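Local coordinates for probable ribosomal RNA small subunit methyltransferase (Thermus thermophilus, PDB 3DMH), which transfers a methyl group from S-adenosylmethionine to the N2 atom of a guanosine in 16S ribosomal RNA, at residues A138-K143 / E165-V170; W186-A191 / T199-P204; L251-A256 / E276-K281. All coordinates share one frame; numbering follows the deposited sequence.

Contact 1: A138-K143 / E165-V170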
loop_
_atom_site.group_PDB
_atom_site.type_symbol
_atom_site.label_atom_id
_atom_site.label_comp_id
_atom_site.label_asym_id
_atom_site.label_seq_id
_atom_site.Cartn_x
_atom_site.Cartn_y
_atom_site.Cartn_z
ATOM N N ALA A 138 12.300 -3.356 14.585
ATOM C CA ALA A 138 11.178 -3.551 15.494
ATOM C C ALA A 138 10.105 -4.429 14.875
ATOM O O ALA A 138 9.900 -4.434 13.662
ATOM C CB ALA A 138 10.562 -2.204 15.905
ATOM N N GLY A 139 9.404 -5.187 15.710
ATOM C CA GLY A 139 8.317 -5.999 15.176
ATOM C C GLY A 139 7.556 -6.747 16.245
ATOM O O GLY A 139 7.523 -6.330 17.408
ATOM N N ASP A 140 6.970 -7.862 15.827
ATOM C CA ASP A 140 5.956 -8.583 16.591
ATOM C C ASP A 140 6.309 -10.068 16.547
ATOM O O ASP A 140 6.462 -10.644 15.472
ATOM C CB ASP A 140 4.604 -8.313 15.904
ATOM C CG ASP A 140 3.404 -8.890 16.652
ATOM O OD1 ASP A 140 3.553 -9.751 17.542
ATOM O OD2 ASP A 140 2.280 -8.470 16.299
ATOM N N LYS A 141 6.470 -10.691 17.713
ATOM C CA LYS A 141 6.775 -12.109 17.728
ATOM C C LYS A 141 5.668 -12.964 17.104
ATOM O O LYS A 141 5.942 -14.065 16.627
ATOM C CB LYS A 141 7.097 -12.580 19.147
ATOM C CG LYS A 141 8.522 -12.267 19.585
ATOM C CD LYS A 141 8.697 -12.521 21.071
ATOM C CE LYS A 141 8.668 -14.002 21.422
ATOM N NZ LYS A 141 9.960 -14.678 21.123
ATOM N N ASN A 142 4.435 -12.451 17.100
ATOM C CA ASN A 142 3.314 -13.108 16.416
ATOM C C ASN A 142 3.332 -12.867 14.907
ATOM O O ASN A 142 2.520 -13.444 14.168
ATOM C CB ASN A 142 1.968 -12.622 16.960
ATOM C CG ASN A 142 1.821 -12.838 18.447
ATOM O OD1 ASN A 142 1.418 -11.927 19.174
ATOM N ND2 ASN A 142 2.148 -14.040 18.915
ATOM N N LYS A 143 4.234 -12.000 14.457
ATOM C CA LYS A 143 4.347 -11.682 13.035
ATOM C C LYS A 143 5.803 -11.740 12.572
ATOM O O LYS A 143 6.314 -10.802 11.944
ATOM C CB LYS A 143 3.706 -10.327 12.716
ATOM C CG LYS A 143 2.236 -10.265 13.083
ATOM C CD LYS A 143 1.652 -8.919 12.738
ATOM C CE LYS A 143 0.244 -8.774 13.266
ATOM N NZ LYS A 143 -0.270 -7.415 12.932
ATOM N N GLU A 165 7.749 -5.415 25.067
ATOM C CA GLU A 165 6.441 -5.048 25.593
ATOM C C GLU A 165 5.452 -6.041 25.012
ATOM O O GLU A 165 5.120 -5.964 23.834
ATOM C CB GLU A 165 6.059 -3.607 25.211
ATOM C CG GLU A 165 4.672 -3.167 25.714
ATOM C CD GLU A 165 4.637 -2.909 27.210
ATOM O OE1 GLU A 165 5.563 -2.241 27.717
ATOM O OE2 GLU A 165 3.687 -3.375 27.882
ATOM N N GLY A 166 5.012 -6.997 25.828
ATOM C CA GLY A 166 4.159 -8.066 25.331
ATOM C C GLY A 166 4.883 -8.853 24.253
ATOM O O GLY A 166 6.016 -9.301 24.480
ATOM N N PRO A 167 4.245 -9.006 23.066
ATOM C CA PRO A 167 4.871 -9.697 21.943
ATOM C C PRO A 167 5.761 -8.765 21.104
ATOM O O PRO A 167 6.456 -9.237 20.199
ATOM C CB PRO A 167 3.664 -10.134 21.109
ATOM C CG PRO A 167 2.699 -9.000 21.283
ATOM C CD PRO A 167 2.875 -8.567 22.734
ATOM N N TYR A 168 5.754 -7.470 21.424
ATOM C CA TYR A 168 6.451 -6.467 20.604
ATOM C C TYR A 168 7.895 -6.318 21.041
ATOM O O TYR A 168 8.200 -6.376 22.242
ATOM C CB TYR A 168 5.710 -5.124 20.627
ATOM C CG TYR A 168 4.250 -5.299 20.288
ATOM C CD1 TYR A 168 3.852 -5.595 18.977
ATOM C CD2 TYR A 168 3.274 -5.214 21.277
ATOM C CE1 TYR A 168 2.515 -5.796 18.669
ATOM C CE2 TYR A 168 1.930 -5.401 20.972
ATOM C CZ TYR A 168 1.563 -5.694 19.675
ATOM O OH TYR A 168 0.228 -5.881 19.385
ATOM N N ARG A 169 8.781 -6.144 20.061
ATOM C CA ARG A 169 10.224 -6.113 20.310
ATOM C C ARG A 169 10.875 -5.002 19.511
ATOM O O ARG A 169 10.436 -4.700 18.395
ATOM C CB ARG A 169 10.874 -7.424 19.865
ATOM C CG ARG A 169 10.454 -8.675 20.625
ATOM C CD ARG A 169 10.975 -8.634 22.052
ATOM N NE ARG A 169 10.623 -9.839 22.810
ATOM C CZ ARG A 169 9.452 -10.048 23.413
ATOM N NH1 ARG A 169 8.489 -9.138 23.364
ATOM N NH2 ARG A 169 9.249 -11.182 24.079
ATOM N N VAL A 170 11.931 -4.426 20.084
ATOM C CA VAL A 170 12.918 -3.645 19.332
ATOM C C VAL A 170 14.287 -4.244 19.607
ATOM O O VAL A 170 14.630 -4.505 20.771
ATOM C CB VAL A 170 12.968 -2.168 19.755
ATOM C CG1 VAL A 170 13.933 -1.388 18.841
ATOM C CG2 VAL A 170 11.582 -1.541 19.729
#
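K141 lays its aliphatic chain across the guanidinium of R169, with CD on one face of that plane and 3.3 Å from NH2. The R169 chain is bent at chi2 (-69°), which folds the group back against the type II' turn E165-Y168 that precedes it; there NH1 donates to G166 O at 2.7 Å and to Y168 O at 3.0 Å, both acceptors lying in the guanidinium plane. Away from the R169 side, D140 and Y168 point the same way and lie alongside each other, D140 OD2 3.6 Å from Y168 CE1. With CG anti to the backbone N (chi1 -175°), the D140 carboxylate also brings OD1 within 3.6 Å of P167 CB, and that same oxygen accepts N142 N from above its plane, closing an Asx turn. P167 in turn rests CG over the centre of the Y168 ring. Between these two layers the strands pair antiparallel: G139 and R169 exchange two backbone bonds, and K141 N reaches P167 O at 2.9 Å, nearly straight (173°). A138 CB and V170 CG2 meet under helix 33-41. The pairing joins strands 133-140 and 168-174, the fifth and seventh of a 3-2-1-4-5-7-6 sheet, the order of Rossmann-like methyltransferases. Two like charges thus come close, but K141 NZ has E146 as its salt-bridge partner and R169 NH1 is held by carbonyls, which probably eases their repulsion.

Contact 2: W186-A191 / T199-P204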
loop_
_atom_site.group_PDB
_atom_site.type_symbol
_atom_site.label_atom_id
_atom_site.label_comp_id
_atom_site.label_asym_id
_atom_site.label_seq_id
_atom_site.Cartn_x
_atom_site.Cartn_y
_atom_site.Cartn_z
ATOM N N TRP A 186 11.621 -8.889 -9.005
ATOM C CA TRP A 186 10.490 -8.981 -9.898
ATOM C C TRP A 186 10.040 -10.408 -10.119
ATOM O O TRP A 186 10.866 -11.312 -10.306
ATOM C CB TRP A 186 10.816 -8.332 -11.226
ATOM C CG TRP A 186 10.785 -6.840 -11.199
ATOM C CD1 TRP A 186 11.849 -6.003 -11.049
ATOM C CD2 TRP A 186 9.627 -6.000 -11.343
ATOM N NE1 TRP A 186 11.430 -4.689 -11.085
ATOM C CE2 TRP A 186 10.072 -4.663 -11.269
ATOM C CE3 TRP A 186 8.256 -6.253 -11.529
ATOM C CZ2 TRP A 186 9.200 -3.576 -11.376
ATOM C CZ3 TRP A 186 7.386 -5.171 -11.629
ATOM C CH2 TRP A 186 7.863 -3.851 -11.553
ATOM N N ARG A 187 8.728 -10.597 -10.090
ATOM C CA ARG A 187 8.103 -11.854 -10.469
ATOM C C ARG A 187 7.101 -11.604 -11.585
ATOM O O ARG A 187 6.569 -10.504 -11.728
ATOM C CB ARG A 187 7.416 -12.517 -9.265
ATOM C CG ARG A 187 8.359 -12.907 -8.106
ATOM C CD ARG A 187 9.475 -13.858 -8.528
ATOM N NE ARG A 187 10.383 -14.162 -7.419
ATOM C CZ ARG A 187 11.586 -13.616 -7.240
ATOM N NH1 ARG A 187 12.073 -12.733 -8.106
ATOM N NH2 ARG A 187 12.321 -13.972 -6.192
ATOM N N ALA A 188 6.852 -12.630 -12.392
ATOM C CA ALA A 188 5.842 -12.551 -13.438
ATOM C C ALA A 188 5.041 -13.840 -13.430
ATOM O O ALA A 188 5.557 -14.898 -13.051
ATOM C CB ALA A 188 6.495 -12.346 -14.801
ATOM N N PHE A 189 3.784 -13.749 -13.848
ATOM C CA PHE A 189 2.965 -14.937 -14.056
ATOM C C PHE A 189 1.929 -14.648 -15.141
ATOM O O PHE A 189 1.558 -13.506 -15.363
ATOM C CB PHE A 189 2.301 -15.379 -12.747
ATOM C CG PHE A 189 1.194 -14.463 -12.289
ATOM C CD1 PHE A 189 -0.119 -14.718 -12.680
ATOM C CD2 PHE A 189 1.459 -13.347 -11.490
ATOM C CE1 PHE A 189 -1.158 -13.891 -12.281
ATOM C CE2 PHE A 189 0.427 -12.522 -11.073
ATOM C CZ PHE A 189 -0.883 -12.780 -11.469
ATOM N N SER A 190 1.478 -15.686 -15.839
ATOM C CA SER A 190 0.474 -15.475 -16.871
ATOM C C SER A 190 -0.896 -15.979 -16.421
ATOM O O SER A 190 -0.988 -16.907 -15.617
ATOM C CB SER A 190 0.900 -16.121 -18.188
ATOM O OG SER A 190 0.477 -17.471 -18.256
ATOM N N ALA A 191 -1.948 -15.355 -16.940
ATOM C CA ALA A 191 -3.318 -15.741 -16.640
ATOM C C ALA A 191 -4.204 -15.495 -17.858
ATOM O O ALA A 191 -3.969 -14.555 -18.626
ATOM C CB ALA A 191 -3.847 -14.965 -15.445
ATOM N N THR A 199 0.188 -11.321 -19.049
ATOM C CA THR A 199 1.326 -11.616 -18.194
ATOM C C THR A 199 1.475 -10.470 -17.220
ATOM O O THR A 199 1.845 -9.361 -17.610
ATOM C CB THR A 199 2.628 -11.799 -18.985
ATOM O OG1 THR A 199 2.464 -12.892 -19.902
ATOM C CG2 THR A 199 3.777 -12.124 -18.050
ATOM N N PHE A 200 1.188 -10.757 -15.961
ATOM C CA PHE A 200 1.348 -9.766 -14.901
ATOM C C PHE A 200 2.762 -9.763 -14.337
ATOM O O PHE A 200 3.442 -10.793 -14.291
ATOM C CB PHE A 200 0.312 -9.980 -13.803
ATOM C CG PHE A 200 -1.102 -9.833 -14.277
ATOM C CD1 PHE A 200 -1.689 -8.577 -14.392
ATOM C CD2 PHE A 200 -1.846 -10.951 -14.640
ATOM C CE1 PHE A 200 -3.001 -8.437 -14.838
ATOM C CE2 PHE A 200 -3.155 -10.829 -15.097
ATOM C CZ PHE A 200 -3.742 -9.564 -15.189
ATOM N N HIS A 201 3.197 -8.582 -13.905
ATOM C CA HIS A 201 4.541 -8.376 -13.386
ATOM C C HIS A 201 4.384 -7.623 -12.099
ATOM O O HIS A 201 3.615 -6.668 -12.029
ATOM C CB HIS A 201 5.363 -7.526 -14.339
ATOM C CG HIS A 201 5.800 -8.263 -15.562
ATOM N ND1 HIS A 201 4.959 -8.525 -16.626
ATOM C CD2 HIS A 201 6.988 -8.831 -15.875
ATOM C CE1 HIS A 201 5.621 -9.203 -17.549
ATOM N NE2 HIS A 201 6.852 -9.403 -17.116
ATOM N N HIS A 202 5.099 -8.060 -11.080
ATOM C CA HIS A 202 5.023 -7.349 -9.808
ATOM C C HIS A 202 6.240 -7.491 -8.921
ATOM O O HIS A 202 7.008 -8.466 -8.997
ATOM C CB HIS A 202 3.743 -7.726 -9.052
ATOM C CG HIS A 202 3.663 -9.169 -8.684
ATOM N ND1 HIS A 202 4.413 -9.716 -7.663
ATOM C CD2 HIS A 202 2.929 -10.183 -9.201
ATOM C CE1 HIS A 202 4.140 -11.003 -7.566
ATOM N NE2 HIS A 202 3.246 -11.313 -8.488
ATOM N N LEU A 203 6.404 -6.466 -8.085
ATOM C CA LEU A 203 7.405 -6.438 -7.036
ATOM C C LEU A 203 6.854 -7.118 -5.778
ATOM O O LEU A 203 5.666 -7.503 -5.740
ATOM C CB LEU A 203 7.796 -4.982 -6.740
ATOM C CG LEU A 203 8.563 -4.263 -7.852
ATOM C CD1 LEU A 203 8.502 -2.752 -7.604
ATOM C CD2 LEU A 203 10.008 -4.711 -7.889
ATOM N N PRO A 204 7.710 -7.296 -4.747
ATOM C CA PRO A 204 7.205 -7.922 -3.530
ATOM C C PRO A 204 6.161 -7.076 -2.806
ATOM O O PRO A 204 6.171 -5.839 -2.908
ATOM C CB PRO A 204 8.452 -8.040 -2.640
ATOM C CG PRO A 204 9.624 -7.936 -3.550
ATOM C CD PRO A 204 9.161 -7.021 -4.666
#
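The W186 indole receives L203 CD2 over one face, a CH-pi contact 3.5 Å from the centroid of the five-membered ring, while the carbonyl carbon C of H201 sits at the indole edge; K273 of helix 265-277 adds a cation-pi contact. W186 and L203 flank the paired strands 187-193 and 196-202 of a beta hairpin, a two-stranded antiparallel sheet. On the surface that carries A188 and H201, A188 CB lies over one face of the imidazole, 3.9 Å from its centroid. The other surface holds F189, F200 and H202. F200 CB stands over the F189 face, and the two phenyl rings meet obliquely, planes 31° apart. F189 and H202 instead cross at about a right angle, edge against edge, with F189 CE2 3.9 Å from H202 CD2. Both take the crowded position between backbone N and carbonyl carbon (chi1 72° for F189, 62° for H202), which turns the rings toward the partner strand. The H202 imidazole is fixed at both nitrogens: ND1 donates to L203 O at 3.2 Å, and NE2 bonds to the backbone N of G210. Y244 meets the rings of both F200 and H202, and V212 packs on F189 and F200. R187 and H202 exchange a pair of backbone bonds, as do F189 and F200; in the second pair F200 N reaches F189 O at 2.8 Å, nearly along the C=O axis.

Contact 3: L251-A256 / E276-K281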
loop_
_atom_site.group_PDB
_atom_site.type_symbol
_atom_site.label_atom_id
_atom_site.label_comp_id
_atom_site.label_asym_id
_atom_site.label_seq_id
_atom_site.Cartn_x
_atom_site.Cartn_y
_atom_site.Cartn_z
ATOM N N LEU A 251 -9.511 -4.388 -18.605
ATOM C CA LEU A 251 -10.353 -3.268 -19.030
ATOM C C LEU A 251 -9.687 -2.405 -20.114
ATOM O O LEU A 251 -10.370 -1.929 -21.032
ATOM C CB LEU A 251 -10.821 -2.436 -17.834
ATOM C CG LEU A 251 -11.798 -3.187 -16.910
ATOM C CD1 LEU A 251 -11.949 -2.424 -15.604
ATOM C CD2 LEU A 251 -13.166 -3.443 -17.573
ATOM N N ALA A 252 -8.366 -2.227 -20.030
ATOM C CA ALA A 252 -7.613 -1.511 -21.078
ATOM C C ALA A 252 -7.636 -2.306 -22.371
ATOM O O ALA A 252 -7.818 -1.742 -23.457
ATOM C CB ALA A 252 -6.172 -1.253 -20.653
ATOM N N ARG A 253 -7.456 -3.620 -22.244
ATOM C CA ARG A 253 -7.505 -4.517 -23.411
ATOM C C ARG A 253 -8.870 -4.465 -24.110
ATOM O O ARG A 253 -8.947 -4.541 -25.341
ATOM C CB ARG A 253 -7.139 -5.953 -23.006
ATOM C CG ARG A 253 -7.120 -7.020 -24.128
ATOM C CD ARG A 253 -6.136 -6.714 -25.242
ATOM N NE ARG A 253 -4.733 -6.661 -24.820
ATOM C CZ ARG A 253 -3.984 -7.714 -24.492
ATOM N NH1 ARG A 253 -4.495 -8.945 -24.502
ATOM N NH2 ARG A 253 -2.712 -7.529 -24.151
ATOM N N MET A 254 -9.925 -4.302 -23.319
ATOM C CA MET A 254 -11.292 -4.176 -23.828
ATOM C C MET A 254 -11.577 -2.797 -24.433
ATOM O O MET A 254 -12.679 -2.557 -24.929
ATOM C CB MET A 254 -12.323 -4.506 -22.738
ATOM C CG MET A 254 -12.289 -5.944 -22.201
ATOM S SD MET A 254 -13.260 -6.174 -20.681
ATOM C CE MET A 254 -14.922 -6.274 -21.332
ATOM N N GLY A 255 -10.595 -1.900 -24.406
ATOM C CA GLY A 255 -10.704 -0.611 -25.100
ATOM C C GLY A 255 -11.143 0.565 -24.239
ATOM O O GLY A 255 -11.455 1.642 -24.766
ATOM N N ALA A 256 -11.195 0.355 -22.925
ATOM C CA ALA A 256 -11.502 1.424 -21.988
ATOM C C ALA A 256 -10.312 2.362 -21.864
ATOM O O ALA A 256 -9.154 1.947 -22.046
ATOM C CB ALA A 256 -11.838 0.841 -20.616
ATOM N N GLU A 276 3.171 -2.140 -19.852
ATOM C CA GLU A 276 4.226 -2.130 -20.871
ATOM C C GLU A 276 4.406 -3.498 -21.499
ATOM O O GLU A 276 4.517 -3.617 -22.728
ATOM C CB GLU A 276 5.552 -1.714 -20.242
ATOM C CG GLU A 276 5.624 -0.259 -19.837
ATOM C CD GLU A 276 6.754 0.026 -18.849
ATOM O OE1 GLU A 276 7.720 -0.783 -18.784
ATOM O OE2 GLU A 276 6.684 1.067 -18.149
ATOM N N ALA A 277 4.439 -4.524 -20.651
ATOM C CA ALA A 277 4.695 -5.897 -21.095
ATOM C C ALA A 277 3.580 -6.449 -21.980
ATOM O O ALA A 277 3.805 -7.357 -22.787
ATOM C CB ALA A 277 4.904 -6.804 -19.890
ATOM N N ASN A 278 2.377 -5.901 -21.815
ATOM C CA ASN A 278 1.200 -6.377 -22.542
ATOM C C ASN A 278 0.764 -5.470 -23.728
ATOM O O ASN A 278 -0.363 -5.640 -24.231
ATOM C CB ASN A 278 0.051 -6.649 -21.550
ATOM C CG ASN A 278 0.334 -7.852 -20.643
ATOM O OD1 ASN A 278 -0.066 -8.983 -20.954
ATOM N ND2 ASN A 278 1.065 -7.629 -19.548
ATOM N N ALA A 279 1.632 -4.494 -24.127
ATOM C CA ALA A 279 1.290 -3.561 -25.236
ATOM C C ALA A 279 -0.009 -2.813 -25.005
ATOM O O ALA A 279 -0.853 -2.621 -25.890
ATOM C CB ALA A 279 1.306 -4.273 -26.607
ATOM N N LEU A 280 -0.174 -2.391 -23.743
ATOM C CA LEU A 280 -1.407 -1.695 -23.237
ATOM C C LEU A 280 -1.142 -0.327 -22.603
ATOM O O LEU A 280 -0.097 -0.122 -21.987
ATOM C CB LEU A 280 -2.136 -2.566 -22.197
ATOM C CG LEU A 280 -2.830 -3.852 -22.675
ATOM C CD1 LEU A 280 -3.286 -4.716 -21.507
ATOM C CD2 LEU A 280 -4.015 -3.519 -23.591
ATOM N N LYS A 281 -2.099 0.598 -22.723
ATOM C CA LYS A 281 -1.946 1.957 -22.169
ATOM C C LYS A 281 -3.008 2.262 -21.123
ATOM O O LYS A 281 -4.200 2.031 -21.333
ATOM C CB LYS A 281 -2.006 3.025 -23.284
ATOM C CG LYS A 281 -0.738 3.170 -24.142
ATOM C CD LYS A 281 -0.635 2.074 -25.195
ATOM C CE LYS A 281 0.693 2.123 -25.934
ATOM N NZ LYS A 281 0.994 0.797 -26.534
HETATM O O HOH W 1 -1.297 -9.422 -23.233
HETATM O O HOH W 2 -6.721 2.447 -20.792
#
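R253 sets CG anti to the backbone N (chi1 -179°), and bends at chi2 (60°) and chi3 (62°) then curl the chain so that the guanidinium swings across to N278 and L280. Its edge does the touching. NH2 donates to N278 O at 3.0 Å, in the carbonyl plane and on a lone pair, although the N-H is noticeably bent from the line. L280 crosses the arginine at about a right angle and sets CD2 3.4 Å from R253 NE, also at the guanidinium edge; the same methyl lies 4.3 Å from A252 CB. A water accepts from R253 NH2 and donates to N278 OD1, so the asparagine is reached through both its backbone O and its side-chain OD1, while its ND2 donates to G274 O. A252 CB also approaches K281 O at 3.9 Å, and a second water donates to A256 O and, at 2.6 Å, to K281 O. Each helix here, 248-253 and 265-277, ends in a Schellman motif, with G255 and A279 at positive phi, before the chain enters neighbouring parallel strands of the Rossmann-like sheet. A leucine in place of R253 would probably leave N278 O without this donor and deprive the bridging water of a partner. A cationic group at the carboxyl end of helix 265-277 is likely to suit the partial negative charge there.

Contacts 2 and 3 adjoin, their centres 16 Å apart: T199 O of the hairpin lies 2.7 Å from N278 ND2, a probable hydrogen bond, and H201 CE1 packs 3.4 Å from A277 CB. The asparagine whose backbone carbonyl receives R253 is thereby tied to the hairpin as well. Contact 1 stands apart, its centre 32 Å from that of contact 2 and 43 Å from that of contact 3, in a separate sheet with the same strand order as the sheet whose connecting helices form contact 3. Contact 2 comes nearest the cofactor, with the F200 side chain about 8 Å from bound S-adenosylmethionine and F189 about 14 Å from the guanosine; the A252 side chain is about 13 Å from the cofactor.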